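Local coordinates for transcriptional activator PlcR protein (Bacillus thuringiensis, PDB 3U3W), which acts as a quorum-sensing transcriptional activator of virulence that binds DNA in complex with the signal peptide PapR, at residues 233-236 / 237-241. Sequence-based numbering, arbitrary orientation.
Sequences ALIG and QLYYQ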
loop_
_atom_site.group_PDB
_atom_site.type_symbol
_atom_site.label_atom_id
_atom_site.label_comp_id
_atom_site.label_asym_id
_atom_site.label_seq_id
_atom_site.Cartn_x
_atom_site.Cartn_y
_atom_site.Cartn_z
ATOM N N ALA A 233 -10.402 -5.259 -2.487
ATOM C CA ALA A 233 -9.906 -6.222 -3.467
ATOM C C ALA A 233 -10.682 -7.571 -3.453
ATOM O O ALA A 233 -11.091 -8.087 -4.498
ATOM C CB ALA A 233 -8.393 -6.433 -3.277
ATOM N N LEU A 234 -10.898 -8.117 -2.261
ATOM C CA LEU A 234 -11.556 -9.405 -2.118
ATOM C C LEU A 234 -12.840 -9.333 -1.299
ATOM O O LEU A 234 -13.431 -10.365 -0.985
ATOM C CB LEU A 234 -10.590 -10.415 -1.488
ATOM C CG LEU A 234 -9.423 -10.813 -2.394
ATOM C CD1 LEU A 234 -8.722 -11.993 -1.818
ATOM C CD2 LEU A 234 -9.932 -11.140 -3.802
ATOM N N ILE A 235 -13.282 -8.125 -0.961
ATOM C CA ILE A 235 -14.386 -7.980 -0.006
ATOM C C ILE A 235 -15.716 -8.506 -0.564
ATOM O O ILE A 235 -16.515 -9.069 0.173
ATOM C CB ILE A 235 -14.543 -6.512 0.522
ATOM C CG1 ILE A 235 -15.458 -6.477 1.741
ATOM C CG2 ILE A 235 -15.094 -5.587 -0.563
ATOM C CD1 ILE A 235 -14.734 -6.414 3.030
ATOM N N GLY A 236 -15.958 -8.318 -1.857
ATOM C CA GLY A 236 -17.136 -8.902 -2.486
ATOM C C GLY A 236 -17.126 -10.430 -2.377
ATOM O O GLY A 236 -18.089 -11.040 -1.906
ATOM N N GLN A 237 -16.018 -11.041 -2.791
ATOM C CA GLN A 237 -15.861 -12.493 -2.735
ATOM C C GLN A 237 -16.070 -13.009 -1.322
ATOM O O GLN A 237 -16.681 -14.048 -1.138
ATOM C CB GLN A 237 -14.483 -12.923 -3.259
ATOM C CG GLN A 237 -14.237 -12.529 -4.716
ATOM C CD GLN A 237 -13.675 -11.102 -4.846
ATOM O OE1 GLN A 237 -14.210 -10.159 -4.264
ATOM N NE2 GLN A 237 -12.587 -10.953 -5.602
ATOM N N LEU A 238 -15.572 -12.260 -0.336
ATOM C CA LEU A 238 -15.662 -12.630 1.077
ATOM C C LEU A 238 -17.103 -12.652 1.578
ATOM O O LEU A 238 -17.521 -13.623 2.188
ATOM C CB LEU A 238 -14.802 -11.691 1.934
ATOM C CG LEU A 238 -13.299 -11.999 1.792
ATOM C CD1 LEU A 238 -12.407 -10.902 2.374
ATOM C CD2 LEU A 238 -12.972 -13.368 2.406
ATOM N N TYR A 239 -17.862 -11.595 1.308
ATOM C CA TYR A 239 -19.284 -11.598 1.616
ATOM C C TYR A 239 -20.029 -12.739 0.958
ATOM O O TYR A 239 -20.942 -13.290 1.552
ATOM C CB TYR A 239 -19.947 -10.278 1.231
ATOM C CG TYR A 239 -19.658 -9.206 2.232
ATOM C CD1 TYR A 239 -20.044 -9.349 3.557
ATOM C CD2 TYR A 239 -18.964 -8.069 1.867
ATOM C CE1 TYR A 239 -19.759 -8.375 4.493
ATOM C CE2 TYR A 239 -18.673 -7.094 2.785
ATOM C CZ TYR A 239 -19.075 -7.250 4.098
ATOM O OH TYR A 239 -18.777 -6.259 5.002
ATOM N N TYR A 240 -19.653 -13.066 -0.273
ATOM C CA TYR A 240 -20.276 -14.165 -0.982
ATOM C C TYR A 240 -19.956 -15.457 -0.214
ATOM O O TYR A 240 -20.855 -16.212 0.175
ATOM C CB TYR A 240 -19.777 -14.222 -2.442
ATOM C CG TYR A 240 -20.309 -15.413 -3.212
ATOM C CD1 TYR A 240 -21.520 -15.338 -3.900
ATOM C CD2 TYR A 240 -19.614 -16.626 -3.234
ATOM C CE1 TYR A 240 -22.020 -16.440 -4.591
ATOM C CE2 TYR A 240 -20.106 -17.726 -3.933
ATOM C CZ TYR A 240 -21.304 -17.627 -4.601
ATOM O OH TYR A 240 -21.789 -18.711 -5.278
ATOM N N GLN A 241 -18.671 -15.690 0.025
ATOM C CA GLN A 241 -18.245 -16.839 0.802
ATOM C C GLN A 241 -18.932 -16.931 2.167
ATOM O O GLN A 241 -19.242 -18.024 2.640
ATOM C CB GLN A 241 -16.738 -16.828 1.000
ATOM C CG GLN A 241 -16.242 -18.141 1.522
ATOM C CD GLN A 241 -16.655 -19.255 0.600
ATOM O OE1 GLN A 241 -16.413 -19.194 -0.608
ATOM N NE2 GLN A 241 -17.320 -20.262 1.147
HETATM O O HOH W 1 -14.515 -7.341 -4.078
#
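Gln237 folds back over the start of helix 235-248, its chain turned about the CB-CG bond (chi2 86°) so that the amide returns beside Leu234 and Ala233. Gln237 NE2 lies 3.2 Å from Leu234 CD2 and gives a weak, bent hydrogen bond to Ala233 O (3.4 Å); the same nitrogen is hydrogen-bonded to an acidic side chain of the bound peptide. At the other end of the amide, a water donates to Gln237 OE1 and accepts from Gly236 N, both at 2.8 Å, linking the side chain to an amide of the first helical turn. Both ends of the carboxamide are thus engaged, which should fix its flip. Leu238 N closes that turn on the carbonyl of the N-cap residue, reaching Leu234 O at 2.9 Å, while Leu238 CG lies close beside the same oxygen and the side chain packs on Ala222 and Ile223 of helix 212-228. Tyr239 N meets Ile235 O almost straight (175° at the hydrogen). Ile235 and Tyr239 extend side by side in the same direction; with chi1 at -166° Ile235 CG1 extends opposite its backbone N, which brings it alongside the ring, 3.4 Å from Tyr239 CE2, and Phe266 of helix 253-269 touches both residues. Tyr240 N bonds Gly236 O at 3.0 Å, and the Tyr240 side chain leads away from this turn and packs on an apolar side chain of the peptide. Gln241 continues the i to i+4 pattern through Gln237 O. This is the N-terminal turn of an alpha-helix with Leu234 at the N-cap position, here in the all-helical TPR-type regulatory domain of an RNPP-family regulator, with Leu234, Gln237 and Tyr240 helping to line the PapR peptide site.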